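Cycloalternan-forming enzyme (Listeria monocytogenes serovar 1/2a, PDB 5F7U) is a glycoside hydrolase family 31 protein that joins a TIM barrel to beta-rich domains and a family 6 carbohydrate-binding module, and binds glycans and magnesium ions. Local coordinates at residues D808-G813 / E873-V878; L826-Y831 / Y838-D843; D897-F902 / G908-T913. The protein carries 1 engineered substitution. All blocks are in the same frame, centred on the assembly; numbering follows the deposited sequence. Where two conformers were deposited one is given.

Contact 1 of 3, residues D808-G813 / E873-V878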
loop_
_atom_site.group_PDB
_atom_site.type_symbol
_atom_site.label_atom_id
_atom_site.label_comp_id
_atom_site.label_asym_id
_atom_site.label_seq_id
_atom_site.Cartn_x
_atom_site.Cartn_y
_atom_site.Cartn_z
ATOM N N ASP A 808 -8.630 17.215 27.462
ATOM C CA ASP A 808 -9.781 17.959 27.969
ATOM C C ASP A 808 -10.243 19.107 27.058
ATOM O O ASP A 808 -11.295 19.708 27.299
ATOM C CB ASP A 808 -9.487 18.515 29.368
ATOM C CG ASP A 808 -9.577 17.460 30.450
ATOM O OD1 ASP A 808 -9.892 16.291 30.157
ATOM O OD2 ASP A 808 -9.342 17.808 31.623
ATOM N N GLY A 809 -9.441 19.445 26.052
ATOM C CA GLY A 809 -9.815 20.454 25.063
ATOM C C GLY A 809 -10.790 19.924 24.021
ATOM O O GLY A 809 -11.539 20.690 23.413
ATOM N N TYR A 810 -10.769 18.610 23.797
ATOM C CA TYR A 810 -11.718 17.926 22.908
ATOM C C TYR A 810 -11.725 18.404 21.434
ATOM O O TYR A 810 -12.715 18.221 20.724
ATOM C CB TYR A 810 -13.137 17.973 23.522
ATOM C CG TYR A 810 -13.360 16.958 24.624
ATOM C CD1 TYR A 810 -13.553 15.602 24.319
ATOM C CD2 TYR A 810 -13.390 17.342 25.964
ATOM C CE1 TYR A 810 -13.769 14.665 25.316
ATOM C CE2 TYR A 810 -13.613 16.407 26.971
ATOM C CZ TYR A 810 -13.802 15.072 26.639
ATOM O OH TYR A 810 -14.023 14.150 27.643
ATOM N N GLN A 811 -10.632 19.015 20.987
ATOM C CA GLN A 811 -10.497 19.366 19.572
ATOM C C GLN A 811 -9.444 18.481 18.917
ATOM O O GLN A 811 -8.495 18.070 19.575
ATOM C CB GLN A 811 -10.100 20.832 19.402
ATOM C CG GLN A 811 -11.115 21.821 20.018
ATOM C CD GLN A 811 -12.391 21.965 19.188
ATOM O OE1 GLN A 811 -12.320 22.118 17.971
ATOM N NE2 GLN A 811 -13.570 21.927 19.842
ATOM N N LEU A 812 -9.610 18.216 17.623
ATOM C CA LEU A 812 -8.573 17.523 16.855
ATOM C C LEU A 812 -7.309 18.379 16.828
ATOM O O LEU A 812 -7.387 19.601 16.760
ATOM C CB LEU A 812 -9.058 17.232 15.434
ATOM C CG LEU A 812 -10.162 16.183 15.326
ATOM C CD1 LEU A 812 -10.705 16.187 13.904
ATOM C CD2 LEU A 812 -9.661 14.798 15.725
ATOM N N GLY A 813 -6.152 17.740 16.927
ATOM C CA GLY A 813 -4.882 18.459 16.883
ATOM C C GLY A 813 -4.333 18.920 18.227
ATOM O O GLY A 813 -3.488 19.806 18.271
ATOM N N GLU A 873 -14.154 5.788 31.231
ATOM C CA GLU A 873 -15.089 6.873 30.913
ATOM C C GLU A 873 -15.085 7.091 29.395
ATOM O O GLU A 873 -14.049 6.969 28.745
ATOM C CB GLU A 873 -14.621 8.129 31.637
ATOM C CG GLU A 873 -15.334 9.442 31.352
ATOM C CD GLU A 873 -14.772 10.550 32.230
ATOM O OE1 GLU A 873 -15.105 10.573 33.433
ATOM O OE2 GLU A 873 -13.981 11.382 31.739
ATOM N N THR A 874 -16.251 7.351 28.828
ATOM C CA THR A 874 -16.353 7.580 27.394
ATOM C C THR A 874 -17.051 8.902 27.120
ATOM O O THR A 874 -17.953 9.281 27.849
ATOM C CB THR A 874 -17.109 6.443 26.665
ATOM O OG1 THR A 874 -18.357 6.219 27.310
ATOM C CG2 THR A 874 -16.323 5.142 26.674
ATOM N N THR A 875 -16.635 9.582 26.055
ATOM C CA THR A 875 -17.308 10.789 25.598
ATOM C C THR A 875 -17.766 10.571 24.159
ATOM O O THR A 875 -16.947 10.298 23.284
ATOM C CB THR A 875 -16.387 12.027 25.660
ATOM O OG1 THR A 875 -15.914 12.231 27.003
ATOM C CG2 THR A 875 -17.124 13.288 25.181
ATOM N N MET A 876 -19.066 10.671 23.917
ATOM C CA MET A 876 -19.557 10.713 22.543
ATOM C C MET A 876 -19.471 12.156 22.039
ATOM O O MET A 876 -19.795 13.094 22.780
ATOM C CB MET A 876 -21.026 10.254 22.440
ATOM C CG MET A 876 -21.367 8.905 23.053
ATOM S SD MET A 876 -20.422 7.499 22.422
ATOM C CE MET A 876 -20.871 7.498 20.699
ATOM N N GLN A 877 -19.064 12.331 20.782
ATOM C CA GLN A 877 -19.266 13.610 20.101
ATOM C C GLN A 877 -20.177 13.362 18.910
ATOM O O GLN A 877 -19.739 12.875 17.861
ATOM C CB GLN A 877 -17.948 14.238 19.626
ATOM C CG GLN A 877 -16.997 14.679 20.735
ATOM C CD GLN A 877 -15.758 15.375 20.202
ATOM O OE1 GLN A 877 -15.312 15.125 19.072
ATOM N NE2 GLN A 877 -15.181 16.259 21.025
ATOM N N VAL A 878 -21.447 13.706 19.079
ATOM C CA VAL A 878 -22.471 13.390 18.079
ATOM C C VAL A 878 -22.763 14.624 17.231
ATOM O O VAL A 878 -23.143 15.677 17.765
ATOM C CB VAL A 878 -23.781 12.894 18.750
ATOM C CG1 VAL A 878 -24.773 12.384 17.710
ATOM C CG2 VAL A 878 -23.503 11.812 19.783
#
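Two hydrogen bonds tie Tyr810 to Thr875 and Gln877 of strand 874-879, one at each end of the tyrosine. At the ring end the buried Tyr810 OH meets Thr875 OG1 at 2.8 Å; either hydroxyl could be the donor. At the main-chain end the side-chain amide of Gln877 reaches the backbone, with Gln877 NE2 donating to Tyr810 O over 3.2 Å. That bond runs fairly straight, with an angle of 160° at the hydrogen, and its acceptor lies in the plane of the Gln877 amide. On the acceptor side NE2 sits in the carbonyl plane, on a lone pair, with 132° at the oxygen. An extended chain beyond CG (chi2 -176°) carries the amide out to this position, and Arg829 NE holds its other end by donating to Gln877 OE1, which fixes which way round the amide lies.

The strand 874-879 is the middle one of a five-stranded mixed sheet, flanked by 825-830 and 917-922. Segment 808-813 belongs to the loop between strands 801-806 and 825-830, and it swings over one face of that sheet. Thr875 and Gln877, two residues apart, both turn to this face, while Met876 between them packs on Phe828 and Val830.

Van der Waals contact fills in between the polar ends. Thr875 CG2 lies against the ring at Tyr810 CE1, 3.6 Å away, and Gln877 NE2 also touches Tyr810 CD1 at 3.7 Å, approaching the ring obliquely. Thr875 and Tyr810 reach toward each other from opposite directions.

Beyond the two segments, Tyr919 brings its ring to that of Tyr810, and Leu899 and Asn903 of helix 899-904 touch the same tyrosine.

Contact 2 of 3, residues L826-Y831 / Y838-D843; sequences LTFRVY and YSFYDD
Phe828 drives the edge of its ring into the face of Phe840 in a T-shaped stack that joins two sheets. Strands 825-830 and 835-842 follow one another in the chain but belong to different sheets, and they meet through side chains instead of main-chain bonds, as in a beta-arch. The main chains stay well apart: Phe828 CA lies 9.9 Å from Phe840 CA.

The tight part centres on Phe840. The two phenyl planes stand at 87° with centroids 5.6 Å apart, and Phe828 CZ comes to 3.9 Å from Phe840 CD2. Leu826 packs further out on the same ring, its CD1 methyl 4.0 Å from Phe840 CZ. With CG anti to the backbone N (chi1 170°), Phe840 sends its ring between the two sheets, and Asp842 CA lies 3.8 Å above one face of the Phe840 ring, toward the rim. Pro703 and Thr707 of helix 702-715 also touch Phe840.

Toward the other end the contact thins out. Tyr838 is partly exposed; it starts toward the opposite strand, but Tyr838 CE2 stays 5.0 Å from Phe828 CE2, and the side chain leans instead on Pro803 and Thr707. On the side of strand 835-842 turned from strand 825-830, Tyr841 makes a cation-pi contact with Lys710. On the far face of strand 825-830, Arg829 NH2 donates in its guanidinium plane to Tyr831 OH at 2.9 Å.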
loop_
_atom_site.group_PDB
_atom_site.type_symbol
_atom_site.label_atom_id
_atom_site.label_comp_id
_atom_site.label_asym_id
_atom_site.label_seq_id
_atom_site.Cartn_x
_atom_site.Cartn_y
_atom_site.Cartn_z
ATOM N N LEU A 826 -11.182 8.945 26.188
ATOM C CA LEU A 826 -11.625 8.076 25.080
ATOM C C LEU A 826 -12.953 8.632 24.579
ATOM O O LEU A 826 -13.893 8.825 25.368
ATOM C CB LEU A 826 -11.764 6.635 25.540
ATOM C CG LEU A 826 -12.312 5.591 24.570
ATOM C CD1 LEU A 826 -11.383 5.403 23.381
ATOM C CD2 LEU A 826 -12.467 4.291 25.349
ATOM N N THR A 827 -13.007 8.878 23.271
ATOM C CA THR A 827 -14.059 9.665 22.632
ATOM C C THR A 827 -14.526 8.944 21.376
ATOM O O THR A 827 -13.715 8.305 20.716
ATOM C CB THR A 827 -13.550 11.085 22.294
ATOM O OG1 THR A 827 -13.115 11.732 23.500
ATOM C CG2 THR A 827 -14.635 11.964 21.649
ATOM N N PHE A 828 -15.826 9.005 21.071
ATOM C CA PHE A 828 -16.321 8.458 19.809
ATOM C C PHE A 828 -17.055 9.550 19.060
ATOM O O PHE A 828 -18.088 10.040 19.537
ATOM C CB PHE A 828 -17.247 7.249 20.023
ATOM C CG PHE A 828 -16.563 6.077 20.659
ATOM C CD1 PHE A 828 -16.442 6.000 22.047
ATOM C CD2 PHE A 828 -16.027 5.048 19.870
ATOM C CE1 PHE A 828 -15.778 4.931 22.645
ATOM C CE2 PHE A 828 -15.392 3.964 20.467
ATOM C CZ PHE A 828 -15.254 3.919 21.853
ATOM N N ARG A 829 -16.503 9.922 17.908
ATOM C CA ARG A 829 -17.119 10.884 17.007
ATOM C C ARG A 829 -18.120 10.134 16.129
ATOM O O ARG A 829 -17.771 9.123 15.519
ATOM C CB ARG A 829 -16.027 11.554 16.160
ATOM C CG ARG A 829 -16.486 12.578 15.132
ATOM C CD ARG A 829 -17.020 13.873 15.744
ATOM N NE ARG A 829 -15.993 14.712 16.366
ATOM C CZ ARG A 829 -15.187 15.543 15.715
ATOM N NH1 ARG A 829 -14.335 16.301 16.409
ATOM N NH2 ARG A 829 -15.235 15.632 14.382
ATOM N N VAL A 830 -19.359 10.637 16.076
ATOM C CA VAL A 830 -20.479 9.939 15.452
ATOM C C VAL A 830 -21.175 10.871 14.473
ATOM O O VAL A 830 -21.542 11.991 14.843
ATOM C CB VAL A 830 -21.499 9.448 16.522
ATOM C CG1 VAL A 830 -22.719 8.795 15.867
ATOM C CG2 VAL A 830 -20.825 8.443 17.473
ATOM N N TYR A 831 -21.347 10.395 13.237
ATOM C CA TYR A 831 -22.118 11.095 12.209
ATOM C C TYR A 831 -23.364 10.262 11.940
ATOM O O TYR A 831 -23.339 9.376 11.072
ATOM C CB TYR A 831 -21.248 11.321 10.942
ATOM C CG TYR A 831 -20.063 12.205 11.249
ATOM C CD1 TYR A 831 -20.185 13.597 11.228
ATOM C CD2 TYR A 831 -18.837 11.653 11.606
ATOM C CE1 TYR A 831 -19.105 14.421 11.539
ATOM C CE2 TYR A 831 -17.746 12.460 11.912
ATOM C CZ TYR A 831 -17.898 13.843 11.885
ATOM O OH TYR A 831 -16.841 14.654 12.193
ATOM N N TYR A 838 -20.029 -0.421 14.902
ATOM C CA TYR A 838 -18.585 -0.394 14.812
ATOM C C TYR A 838 -17.992 -1.271 15.899
ATOM O O TYR A 838 -18.452 -1.234 17.035
ATOM C CB TYR A 838 -18.113 1.041 14.983
ATOM C CG TYR A 838 -16.611 1.248 14.949
ATOM C CD1 TYR A 838 -15.914 1.233 13.740
ATOM C CD2 TYR A 838 -15.897 1.521 16.126
ATOM C CE1 TYR A 838 -14.540 1.467 13.697
ATOM C CE2 TYR A 838 -14.525 1.752 16.094
ATOM C CZ TYR A 838 -13.852 1.714 14.879
ATOM O OH TYR A 838 -12.495 1.976 14.831
ATOM N N SER A 839 -16.987 -2.057 15.533
ATOM C CA SER A 839 -16.271 -2.896 16.488
ATOM C C SER A 839 -14.937 -2.233 16.780
ATOM O O SER A 839 -14.045 -2.231 15.922
ATOM C CB SER A 839 -16.049 -4.295 15.904
ATOM O OG SER A 839 -15.792 -5.247 16.920
ATOM N N PHE A 840 -14.810 -1.658 17.976
ATOM C CA PHE A 840 -13.586 -0.984 18.400
ATOM C C PHE A 840 -12.597 -1.965 19.055
ATOM O O PHE A 840 -12.957 -2.700 19.967
ATOM C CB PHE A 840 -13.962 0.148 19.371
ATOM C CG PHE A 840 -12.799 0.775 20.070
ATOM C CD1 PHE A 840 -11.697 1.276 19.355
ATOM C CD2 PHE A 840 -12.804 0.882 21.471
ATOM C CE1 PHE A 840 -10.627 1.855 20.019
ATOM C CE2 PHE A 840 -11.742 1.479 22.137
ATOM C CZ PHE A 840 -10.649 1.951 21.411
ATOM N N TYR A 841 -11.355 -1.954 18.573
ATOM C CA TYR A 841 -10.286 -2.748 19.156
ATOM C C TYR A 841 -9.638 -1.996 20.306
ATOM O O TYR A 841 -8.827 -1.084 20.098
ATOM C CB TYR A 841 -9.246 -3.068 18.086
ATOM C CG TYR A 841 -8.119 -3.978 18.528
ATOM C CD1 TYR A 841 -8.370 -5.165 19.230
ATOM C CD2 TYR A 841 -6.798 -3.665 18.199
ATOM C CE1 TYR A 841 -7.325 -5.997 19.619
ATOM C CE2 TYR A 841 -5.748 -4.492 18.569
ATOM C CZ TYR A 841 -6.015 -5.649 19.277
ATOM O OH TYR A 841 -4.966 -6.456 19.637
ATOM N N ASP A 842 -9.999 -2.383 21.525
ATOM C CA ASP A 842 -9.577 -1.632 22.689
ATOM C C ASP A 842 -8.241 -2.203 23.206
ATOM O O ASP A 842 -8.210 -2.993 24.154
ATOM C CB ASP A 842 -10.707 -1.641 23.722
ATOM C CG ASP A 842 -10.395 -0.831 24.968
ATOM O OD1 ASP A 842 -9.328 -0.201 25.059
ATOM O OD2 ASP A 842 -11.245 -0.854 25.870
ATOM N N ASP A 843 -7.153 -1.777 22.560
ATOM C CA ASP A 843 -5.793 -2.270 22.844
ATOM C C ASP A 843 -5.337 -1.930 24.266
ATOM O O ASP A 843 -4.547 -2.672 24.864
ATOM C CB ASP A 843 -4.776 -1.688 21.838
ATOM C CG ASP A 843 -3.378 -2.304 21.974
ATOM O OD1 ASP A 843 -3.248 -3.551 21.936
ATOM O OD2 ASP A 843 -2.384 -1.547 22.107
#

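Contact 3 of 3, residues D897-F902 / G908-T913; sequences DTLDAF and GYYYDT
Tyr910, which loses more surface here than any other residue of the two segments, lays its ring against the start of helix 899-904. The helix opens with an N-cap: Thr898 OG1 accepts from Ala901 N at 3.1 Å. Strand 908-912, at the edge of its five-stranded sheet, receives this first turn.

The Tyr910 ring packs against the capped end. Leu899 CA lies over one face, and Tyr910 CE1 comes to 3.6 Å from Leu899 N, while Asp897 O meets the ring at its edge, in plane. A chi1 of 166° turns the ring away from the Tyr910 backbone N and out from the strand, against Leu899. Tyr919 stacks edge-to-face with it.

Phe902, one helical turn after Leu899, has its side chain at about a right angle to that of Tyr910. Phe902 CD1 touches Tyr910 CB at 3.7 Å, and its CE1 edge faces Gly908 O at 3.7 Å, near the ring plane. Lys921 adds a cation-pi contact on Phe902.

Leu899 contributes a looser touch, CD1 to Tyr910 CE2 at 4.2 Å. Its backbone N donates to a water at 2.9 Å, and that water sits 3.3 Å from Tyr910 OH.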
loop_
_atom_site.group_PDB
_atom_site.type_symbol
_atom_site.label_atom_id
_atom_site.label_comp_id
_atom_site.label_asym_id
_atom_site.label_seq_id
_atom_site.Cartn_x
_atom_site.Cartn_y
_atom_site.Cartn_z
ATOM N N ASP A 897 -22.833 23.696 31.131
ATOM C CA ASP A 897 -22.849 24.976 30.419
ATOM C C ASP A 897 -21.502 25.350 29.801
ATOM O O ASP A 897 -21.466 26.090 28.817
ATOM C CB ASP A 897 -23.359 26.110 31.320
ATOM C CG ASP A 897 -24.854 26.019 31.589
ATOM O OD1 ASP A 897 -25.609 25.584 30.687
ATOM O OD2 ASP A 897 -25.280 26.394 32.708
ATOM N N THR A 898 -20.406 24.857 30.383
ATOM C CA THR A 898 -19.054 25.117 29.865
ATOM C C THR A 898 -18.278 23.822 29.714
ATOM O O THR A 898 -18.556 22.827 30.400
ATOM C CB THR A 898 -18.211 26.030 30.792
ATOM O OG1 THR A 898 -17.944 25.349 32.027
ATOM C CG2 THR A 898 -18.900 27.373 31.060
ATOM N N LEU A 899 -17.273 23.855 28.846
ATOM C CA LEU A 899 -16.310 22.768 28.755
ATOM C C LEU A 899 -15.670 22.401 30.110
ATOM O O LEU A 899 -15.482 21.217 30.393
ATOM C CB LEU A 899 -15.259 23.072 27.680
ATOM C CG LEU A 899 -14.446 21.894 27.141
ATOM C CD1 LEU A 899 -15.345 20.729 26.753
ATOM C CD2 LEU A 899 -13.586 22.335 25.963
ATOM N N ASP A 900 -15.381 23.405 30.948
ATOM C CA ASP A 900 -14.867 23.190 32.315
ATOM C C ASP A 900 -15.779 22.300 33.160
ATOM O O ASP A 900 -15.310 21.340 33.774
ATOM C CB ASP A 900 -14.641 24.524 33.054
ATOM C CG ASP A 900 -13.368 25.241 32.622
ATOM O OD1 ASP A 900 -12.634 24.737 31.737
ATOM O OD2 ASP A 900 -13.097 26.329 33.173
ATOM N N ALA A 901 -17.073 22.628 33.168
ATOM C CA ALA A 901 -18.087 21.897 33.930
ATOM C C ALA A 901 -18.212 20.473 33.410
ATOM O O ALA A 901 -18.297 19.519 34.195
ATOM C CB ALA A 901 -19.433 22.616 33.857
ATOM N N PHE A 902 -18.195 20.344 32.082
ATOM C CA PHE A 902 -18.207 19.044 31.421
ATOM C C PHE A 902 -17.052 18.158 31.849
ATOM O O PHE A 902 -17.252 16.968 32.119
ATOM C CB PHE A 902 -18.209 19.190 29.895
ATOM C CG PHE A 902 -18.329 17.877 29.179
ATOM C CD1 PHE A 902 -19.560 17.217 29.117
ATOM C CD2 PHE A 902 -17.208 17.274 28.590
ATOM C CE1 PHE A 902 -19.677 15.999 28.464
ATOM C CE2 PHE A 902 -17.318 16.046 27.961
ATOM C CZ PHE A 902 -18.551 15.408 27.886
ATOM N N GLY A 908 -22.632 13.567 31.937
ATOM C CA GLY A 908 -23.318 14.789 31.546
ATOM C C GLY A 908 -23.256 15.002 30.053
ATOM O O GLY A 908 -22.772 14.138 29.337
ATOM N N TYR A 909 -23.764 16.143 29.591
ATOM C CA TYR A 909 -23.647 16.517 28.179
ATOM C C TYR A 909 -23.328 17.992 27.981
ATOM O O TYR A 909 -23.588 18.812 28.852
ATOM C CB TYR A 909 -24.874 16.077 27.373
ATOM C CG TYR A 909 -26.101 16.951 27.503
ATOM C CD1 TYR A 909 -26.965 16.804 28.595
ATOM C CD2 TYR A 909 -26.427 17.901 26.510
ATOM C CE1 TYR A 909 -28.113 17.577 28.710
ATOM C CE2 TYR A 909 -27.580 18.691 26.623
ATOM C CZ TYR A 909 -28.411 18.524 27.725
ATOM O OH TYR A 909 -29.547 19.289 27.863
ATOM N N TYR A 910 -22.743 18.310 26.829
ATOM C CA TYR A 910 -22.321 19.666 26.495
ATOM C C TYR A 910 -22.501 19.844 24.999
ATOM O O TYR A 910 -22.306 18.890 24.243
ATOM C CB TYR A 910 -20.857 19.874 26.900
ATOM C CG TYR A 910 -20.202 21.117 26.321
ATOM C CD1 TYR A 910 -20.446 22.385 26.873
ATOM C CD2 TYR A 910 -19.338 21.028 25.221
ATOM C CE1 TYR A 910 -19.845 23.525 26.343
ATOM C CE2 TYR A 910 -18.734 22.165 24.681
ATOM C CZ TYR A 910 -18.993 23.403 25.240
ATOM O OH TYR A 910 -18.393 24.519 24.707
ATOM N N TYR A 911 -22.838 21.054 24.562
ATOM C CA TYR A 911 -23.012 21.304 23.128
ATOM C C TYR A 911 -21.986 22.299 22.608
ATOM O O TYR A 911 -21.927 23.437 23.066
ATOM C CB TYR A 911 -24.451 21.756 22.810
ATOM C CG TYR A 911 -24.723 21.861 21.327
ATOM C CD1 TYR A 911 -24.846 20.707 20.540
ATOM C CD2 TYR A 911 -24.835 23.111 20.696
ATOM C CE1 TYR A 911 -25.081 20.799 19.185
ATOM C CE2 TYR A 911 -25.070 23.203 19.321
ATOM C CZ TYR A 911 -25.194 22.042 18.582
ATOM O OH TYR A 911 -25.434 22.095 17.229
ATOM N N ASP A 912 -21.170 21.844 21.654
ATOM C CA ASP A 912 -20.168 22.662 20.987
ATOM C C ASP A 912 -20.862 23.334 19.800
ATOM O O ASP A 912 -21.109 22.691 18.784
ATOM C CB ASP A 912 -19.015 21.747 20.534
ATOM C CG ASP A 912 -17.888 22.474 19.797
ATOM O OD1 ASP A 912 -18.045 23.626 19.330
ATOM O OD2 ASP A 912 -16.805 21.846 19.687
ATOM N N THR A 913 -21.174 24.627 19.934
ATOM C CA THR A 913 -21.898 25.360 18.871
ATOM C C THR A 913 -21.065 25.607 17.592
ATOM O O THR A 913 -21.631 25.821 16.512
ATOM C CB THR A 913 -22.458 26.713 19.361
ATOM O OG1 THR A 913 -21.378 27.620 19.592
ATOM C CG2 THR A 913 -23.252 26.548 20.653
HETATM O O HOH W 1 -16.943 26.214 27.116
#

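In the fold
All three contacts reach one five-stranded sheet. Contacts 1 and 2, with centres 11 Å apart, share its neighbouring strands 874-879 and 825-830, where Gln877 N probably bonds to Phe828 O at 2.8 Å. Contact 1 works on the face turned to the 808-813 loop, contact 2 on the face turned to the second sheet. Contact 3, its centre also 11 Å from that of contact 1, adds the edge strand and its helix: Phe902 CZ packs on Thr875 CG2 at 3.7 Å. Contacts 2 and 3 do not touch, their nearest atoms lying about 7 Å apart. The side chain of Leu826 is about 7 Å from a bound magnesium ion, and the side chain of Tyr810 is about 9 Å from a bound magnesium ion.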